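Local coordinates for protein beta-glucuronidase (Dictyoglomus thermophilum, PDB 6XXW) that probably hydrolyses beta-D-glucuronides, as a family 2 glycoside hydrolase with a sugar-binding domain and a TIM barrel, at residues 22-36 and 185-199. Numbering follows the deposited sequence.
Sequences LYPKESETREVKDLS and PVVIYTTPKVYIKDF
Pro-185 lays its CB against the hydroxyl of Ser-36, at 3.6 Å from OG; that hydroxyl and the Ser-36 backbone N both bind Asp-34 OD1, the latter closing an Asx turn. Val-186 gives its carbonyl to Leu-35 N. On the face shared by Val-32 and Asp-34, the CG2 branch of Val-187 makes an apolar contact with the proline ring of Pro-24, 3.8 Å from its CG. Ile-188 exchanges both backbone bonds with Lys-33, and on the face it shares with Lys-33 its CD1 touches Leu-35 CD1, 3.9 Å away. Tyr-189, with CG set between its backbone N and carbonyl carbon (chi1 67°), brings its ring to Pro-24, whose CB lies 4.3 Å from the Tyr-189 ring centroid in an off-centre CH-pi contact; its hydroxyl reaches Glu-122. These pairs make strands 32-34 and 185-191 antiparallel neighbours in the sugar-binding domain, probably a jelly-roll beta-sandwich as in family 2 relatives, where strand 90-99 flanks 185-191 on its other edge. At Thr-190 the regular pairing with 22-36 gives way: its N binds Glu-31 O, while its OG1 takes the place of a carbonyl and accepts from Glu-31 N at 3.0 Å. Thr-191 sets CG2 over the centre of the Arg-30 guanidinium, 3.8 Å above the plane. Beyond the bend at Pro-192, Ile-196 O receives Arg-30 NH2 at 2.8 Å, within the guanidinium plane, and water 1 joins the same oxygen to NH1. Since NH2 also forms a salt bridge with Asp-274, a methionine in place of Arg-30 would probably leave Asp-274 without its charged mate and Ile-196 O without its direct donor. Further on, past Asp-198, salt-bridged to Lys-403, the forked end of Leu-22 suits two apolar partners, CD2 lying 3.7 Å from Phe-199 CE1 and CD1 against Ile-196 CG2.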
loop_
_atom_site.group_PDB
_atom_site.type_symbol
_atom_site.label_atom_id
_atom_site.label_comp_id
_atom_site.label_asym_id
_atom_site.label_seq_id
_atom_site.Cartn_x
_atom_site.Cartn_y
_atom_site.Cartn_z
ATOM N N LEU A 22 -4.243 45.117 -8.902
ATOM C CA LEU A 22 -4.525 44.255 -10.036
ATOM C C LEU A 22 -3.419 43.220 -10.207
ATOM O O LEU A 22 -2.250 43.476 -9.916
ATOM C CB LEU A 22 -4.657 45.077 -11.318
ATOM C CG LEU A 22 -5.820 46.062 -11.408
ATOM C CD1 LEU A 22 -5.635 46.945 -12.633
ATOM C CD2 LEU A 22 -7.136 45.318 -11.479
ATOM N N TYR A 23 -3.807 42.052 -10.687
ATOM C CA TYR A 23 -2.844 41.006 -10.986
ATOM C C TYR A 23 -1.800 41.508 -11.987
ATOM O O TYR A 23 -2.166 42.102 -13.008
ATOM C CB TYR A 23 -3.574 39.791 -11.544
ATOM C CG TYR A 23 -2.693 38.583 -11.707
ATOM C CD1 TYR A 23 -2.387 37.768 -10.616
ATOM C CD2 TYR A 23 -2.168 38.249 -12.946
ATOM C CE1 TYR A 23 -1.570 36.649 -10.759
ATOM C CE2 TYR A 23 -1.358 37.136 -13.101
ATOM C CZ TYR A 23 -1.063 36.337 -12.009
ATOM O OH TYR A 23 -0.260 35.224 -12.172
ATOM N N PRO A 24 -0.506 41.304 -11.729
ATOM C CA PRO A 24 0.535 41.815 -12.643
ATOM C C PRO A 24 0.456 41.130 -13.999
ATOM O O PRO A 24 0.565 39.904 -14.092
ATOM C CB PRO A 24 1.843 41.474 -11.918
ATOM C CG PRO A 24 1.450 41.274 -10.477
ATOM C CD PRO A 24 0.068 40.682 -10.525
ATOM N N LYS A 25 0.293 41.933 -15.053
ATOM C CA LYS A 25 0.125 41.447 -16.421
ATOM C C LYS A 25 0.955 42.305 -17.362
ATOM O O LYS A 25 0.916 43.537 -17.275
ATOM C CB LYS A 25 -1.348 41.502 -16.858
ATOM C CG LYS A 25 -2.273 40.583 -16.087
ATOM C CD LYS A 25 -3.589 40.379 -16.827
ATOM C CE LYS A 25 -3.349 40.125 -18.310
ATOM N NZ LYS A 25 -4.609 39.852 -19.042
ATOM N N GLU A 26 1.680 41.666 -18.271
ATOM C CA GLU A 26 2.446 42.432 -19.242
ATOM C C GLU A 26 1.519 43.027 -20.297
ATOM O O GLU A 26 0.459 42.480 -20.612
ATOM C CB GLU A 26 3.512 41.551 -19.900
ATOM N N SER A 27 1.917 44.180 -20.827
ATOM C CA SER A 27 1.203 44.788 -21.940
ATOM C C SER A 27 2.181 45.658 -22.726
ATOM O O SER A 27 3.381 45.704 -22.432
ATOM C CB SER A 27 0.006 45.613 -21.450
ATOM O OG SER A 27 0.449 46.851 -20.914
ATOM N N GLU A 28 1.647 46.358 -23.732
ATOM C CA GLU A 28 2.415 47.376 -24.439
ATOM C C GLU A 28 3.046 48.388 -23.491
ATOM O O GLU A 28 4.019 49.053 -23.860
ATOM C CB GLU A 28 1.507 48.112 -25.440
ATOM C CG GLU A 28 0.913 47.226 -26.526
ATOM C CD GLU A 28 -0.417 46.588 -26.144
ATOM O OE1 GLU A 28 -0.646 46.339 -24.940
ATOM O OE2 GLU A 28 -1.236 46.329 -27.052
ATOM N N THR A 29 2.506 48.544 -22.285
ATOM C CA THR A 29 2.954 49.597 -21.389
ATOM C C THR A 29 3.464 49.083 -20.049
ATOM O O THR A 29 3.802 49.898 -19.179
ATOM C CB THR A 29 1.811 50.597 -21.168
ATOM O OG1 THR A 29 0.766 49.977 -20.407
ATOM C CG2 THR A 29 1.238 51.023 -22.513
ATOM N N ARG A 30 3.539 47.767 -19.853
ATOM C CA ARG A 30 3.926 47.208 -18.560
ATOM C C ARG A 30 4.835 46.000 -18.754
ATOM O O ARG A 30 4.518 45.111 -19.543
ATOM C CB ARG A 30 2.693 46.793 -17.755
ATOM C CG ARG A 30 1.676 47.909 -17.538
ATOM C CD ARG A 30 0.531 47.439 -16.681
ATOM N NE ARG A 30 -0.289 48.565 -16.240
ATOM C CZ ARG A 30 -0.954 48.591 -15.094
ATOM N NH1 ARG A 30 -0.897 47.546 -14.272
ATOM N NH2 ARG A 30 -1.680 49.652 -14.788
ATOM N N GLU A 31 5.943 45.972 -18.020
ATOM C CA GLU A 31 6.842 44.828 -17.957
ATOM C C GLU A 31 6.628 44.076 -16.653
ATOM O O GLU A 31 6.267 44.667 -15.632
ATOM C CB GLU A 31 8.305 45.273 -18.052
ATOM C CG GLU A 31 8.773 45.565 -19.457
ATOM C CD GLU A 31 10.238 45.963 -19.501
ATOM O OE1 GLU A 31 10.531 47.132 -19.846
ATOM O OE2 GLU A 31 11.093 45.104 -19.181
ATOM N N VAL A 32 6.846 42.762 -16.694
ATOM C CA VAL A 32 6.753 41.910 -15.518
ATOM C C VAL A 32 8.012 41.056 -15.459
ATOM O O VAL A 32 8.387 40.434 -16.458
ATOM C CB VAL A 32 5.494 41.017 -15.543
ATOM C CG1 VAL A 32 5.487 40.091 -14.331
ATOM C CG2 VAL A 32 4.225 41.866 -15.590
ATOM N N LYS A 33 8.665 41.037 -14.298
ATOM C CA LYS A 33 9.857 40.230 -14.045
ATOM C C LYS A 33 9.555 39.297 -12.879
ATOM O O LYS A 33 9.299 39.761 -11.766
ATOM C CB LYS A 33 11.061 41.124 -13.719
ATOM C CG LYS A 33 12.362 40.375 -13.437
ATOM C CD LYS A 33 12.716 39.447 -14.597
ATOM C CE LYS A 33 14.139 38.916 -14.482
ATOM N NZ LYS A 33 14.226 37.527 -14.987
ATOM N N ASP A 34 9.585 37.994 -13.129
ATOM C CA ASP A 34 9.254 37.007 -12.104
ATOM C C ASP A 34 10.521 36.645 -11.335
ATOM O O ASP A 34 11.507 36.207 -11.935
ATOM C CB ASP A 34 8.618 35.784 -12.768
ATOM C CG ASP A 34 8.319 34.658 -11.791
ATOM O OD1 ASP A 34 8.211 34.914 -10.578
ATOM O OD2 ASP A 34 8.191 33.505 -12.255
ATOM N N LEU A 35 10.506 36.846 -10.015
ATOM C CA LEU A 35 11.665 36.542 -9.179
ATOM C C LEU A 35 11.619 35.136 -8.594
ATOM O O LEU A 35 12.499 34.780 -7.804
ATOM C CB LEU A 35 11.793 37.565 -8.045
ATOM C CG LEU A 35 12.067 39.021 -8.428
ATOM C CD1 LEU A 35 12.461 39.821 -7.191
ATOM C CD2 LEU A 35 13.147 39.107 -9.487
ATOM N N SER A 36 10.618 34.341 -8.959
ATOM C CA SER A 36 10.576 32.947 -8.543
ATOM C C SER A 36 11.817 32.220 -9.029
ATOM O O SER A 36 12.436 32.599 -10.028
ATOM C CB SER A 36 9.325 32.263 -9.094
ATOM O OG SER A 36 8.182 33.039 -8.818
ATOM N N PRO A 185 4.081 33.590 -6.145
ATOM C CA PRO A 185 5.248 34.216 -6.783
ATOM C C PRO A 185 5.542 35.623 -6.279
ATOM O O PRO A 185 4.641 36.402 -5.967
ATOM C CB PRO A 185 4.864 34.226 -8.268
ATOM C CG PRO A 185 4.004 33.000 -8.416
ATOM C CD PRO A 185 3.179 32.988 -7.150
ATOM N N VAL A 186 6.831 35.918 -6.186
ATOM C CA VAL A 186 7.336 37.268 -5.979
ATOM C C VAL A 186 7.660 37.839 -7.349
ATOM O O VAL A 186 8.397 37.219 -8.122
ATOM C CB VAL A 186 8.589 37.258 -5.096
ATOM C CG1 VAL A 186 9.089 38.686 -4.882
ATOM C CG2 VAL A 186 8.316 36.551 -3.750
ATOM N N VAL A 187 7.103 39.006 -7.675
ATOM C CA VAL A 187 7.373 39.598 -8.980
ATOM C C VAL A 187 7.596 41.096 -8.828
ATOM O O VAL A 187 7.149 41.727 -7.868
ATOM C CB VAL A 187 6.243 39.327 -10.009
ATOM C CG1 VAL A 187 5.858 37.835 -10.038
ATOM C CG2 VAL A 187 5.038 40.184 -9.697
ATOM N N ILE A 188 8.311 41.655 -9.796
ATOM C CA ILE A 188 8.490 43.094 -9.928
ATOM C C ILE A 188 7.876 43.508 -11.256
ATOM O O ILE A 188 8.087 42.848 -12.276
ATOM C CB ILE A 188 9.974 43.491 -9.851
ATOM C CG1 ILE A 188 10.551 43.067 -8.506
ATOM C CG2 ILE A 188 10.126 44.999 -9.978
ATOM C CD1 ILE A 188 11.949 43.552 -8.272
ATOM N N TYR A 189 7.084 44.568 -11.244
ATOM C CA TYR A 189 6.447 44.994 -12.477
ATOM C C TYR A 189 6.477 46.509 -12.556
ATOM O O TYR A 189 6.593 47.195 -11.536
ATOM C CB TYR A 189 5.014 44.430 -12.598
ATOM C CG TYR A 189 3.994 44.935 -11.606
ATOM C CD1 TYR A 189 3.840 44.331 -10.355
ATOM C CD2 TYR A 189 3.145 45.984 -11.934
ATOM C CE1 TYR A 189 2.877 44.778 -9.449
ATOM C CE2 TYR A 189 2.186 46.445 -11.034
ATOM C CZ TYR A 189 2.059 45.843 -9.797
ATOM O OH TYR A 189 1.108 46.308 -8.924
ATOM N N THR A 190 6.428 47.019 -13.786
ATOM C CA THR A 190 6.434 48.450 -14.051
ATOM C C THR A 190 5.065 48.916 -14.523
ATOM O O THR A 190 4.302 48.154 -15.124
ATOM C CB THR A 190 7.462 48.820 -15.129
ATOM O OG1 THR A 190 7.123 48.148 -16.356
ATOM C CG2 THR A 190 8.858 48.416 -14.706
ATOM N N THR A 191 4.774 50.187 -14.273
ATOM C CA THR A 191 3.663 50.898 -14.882
ATOM C C THR A 191 4.148 52.299 -15.226
ATOM O O THR A 191 5.160 52.761 -14.687
ATOM C CB THR A 191 2.436 51.000 -13.958
ATOM O OG1 THR A 191 2.626 52.080 -13.037
ATOM C CG2 THR A 191 2.175 49.687 -13.172
ATOM N N PRO A 192 3.440 53.007 -16.099
ATOM C CA PRO A 192 3.703 54.444 -16.238
ATOM C C PRO A 192 3.367 55.169 -14.943
ATOM O O PRO A 192 2.669 54.650 -14.070
ATOM C CB PRO A 192 2.772 54.875 -17.376
ATOM C CG PRO A 192 2.329 53.612 -18.031
ATOM C CD PRO A 192 2.369 52.551 -16.998
ATOM N N LYS A 193 3.864 56.404 -14.830
ATOM C CA LYS A 193 3.683 57.161 -13.595
ATOM C C LYS A 193 2.218 57.476 -13.331
ATOM O O LYS A 193 1.809 57.582 -12.169
ATOM C CB LYS A 193 4.516 58.448 -13.639
ATOM C CG LYS A 193 6.006 58.183 -13.827
ATOM C CD LYS A 193 6.664 57.956 -12.469
ATOM C CE LYS A 193 8.174 58.123 -12.530
ATOM N NZ LYS A 193 8.666 59.436 -11.999
ATOM N N VAL A 194 1.426 57.646 -14.386
ATOM C CA VAL A 194 -0.026 57.732 -14.293
ATOM C C VAL A 194 -0.572 56.488 -14.984
ATOM O O VAL A 194 -0.273 56.243 -16.159
ATOM C CB VAL A 194 -0.560 59.021 -14.942
ATOM C CG1 VAL A 194 -2.082 59.111 -14.828
ATOM C CG2 VAL A 194 0.112 60.240 -14.325
ATOM N N TYR A 195 -1.367 55.702 -14.263
ATOM C CA TYR A 195 -1.593 54.317 -14.655
ATOM C C TYR A 195 -2.948 53.847 -14.144
ATOM O O TYR A 195 -3.554 54.469 -13.273
ATOM C CB TYR A 195 -0.482 53.407 -14.111
ATOM C CG TYR A 195 -0.453 53.287 -12.592
ATOM C CD1 TYR A 195 -0.032 54.349 -11.795
ATOM C CD2 TYR A 195 -0.832 52.109 -11.958
ATOM C CE1 TYR A 195 -0.009 54.245 -10.416
ATOM C CE2 TYR A 195 -0.802 51.995 -10.576
ATOM C CZ TYR A 195 -0.387 53.071 -9.818
ATOM O OH TYR A 195 -0.356 52.969 -8.455
ATOM N N ILE A 196 -3.402 52.719 -14.687
ATOM C CA ILE A 196 -4.648 52.089 -14.262
ATOM C C ILE A 196 -4.378 51.385 -12.935
ATOM O O ILE A 196 -3.663 50.384 -12.900
ATOM C CB ILE A 196 -5.164 51.098 -15.309
ATOM C CG1 ILE A 196 -5.475 51.806 -16.625
ATOM C CG2 ILE A 196 -6.378 50.337 -14.764
ATOM C CD1 ILE A 196 -5.010 51.010 -17.837
ATOM N N LYS A 197 -4.948 51.903 -11.845
ATOM C CA LYS A 197 -4.681 51.339 -10.526
ATOM C C LYS A 197 -5.598 50.167 -10.207
ATOM O O LYS A 197 -5.172 49.204 -9.560
ATOM C CB LYS A 197 -4.836 52.410 -9.443
ATOM C CG LYS A 197 -3.834 53.572 -9.529
ATOM C CD LYS A 197 -4.009 54.529 -8.341
ATOM C CE LYS A 197 -4.010 53.762 -7.019
ATOM N NZ LYS A 197 -3.802 54.631 -5.811
ATOM N N ASP A 198 -6.849 50.245 -10.646
ATOM C CA ASP A 198 -7.861 49.241 -10.352
ATOM C C ASP A 198 -9.033 49.512 -11.281
ATOM O O ASP A 198 -9.120 50.568 -11.907
ATOM C CB ASP A 198 -8.296 49.295 -8.878
ATOM C CG ASP A 198 -8.881 47.982 -8.387
ATOM O OD1 ASP A 198 -8.727 46.951 -9.063
ATOM O OD2 ASP A 198 -9.503 47.983 -7.313
ATOM N N PHE A 199 -9.936 48.544 -11.375
ATOM C CA PHE A 199 -11.214 48.806 -12.008
ATOM C C PHE A 199 -12.214 47.819 -11.438
ATOM O O PHE A 199 -11.842 46.766 -10.920
ATOM C CB PHE A 199 -11.127 48.691 -13.537
ATOM C CG PHE A 199 -10.792 47.315 -14.002
ATOM C CD1 PHE A 199 -9.467 46.915 -14.121
ATOM C CD2 PHE A 199 -11.790 46.409 -14.305
ATOM C CE1 PHE A 199 -9.150 45.630 -14.524
ATOM C CE2 PHE A 199 -11.470 45.104 -14.715
ATOM C CZ PHE A 199 -10.153 44.727 -14.820
HETATM O O HOH W 1 -2.048 48.377 -11.711
HETATM O O HOH W 2 3.267 45.192 -15.097
HETATM O O HOH W 3 8.710 49.138 -18.969
#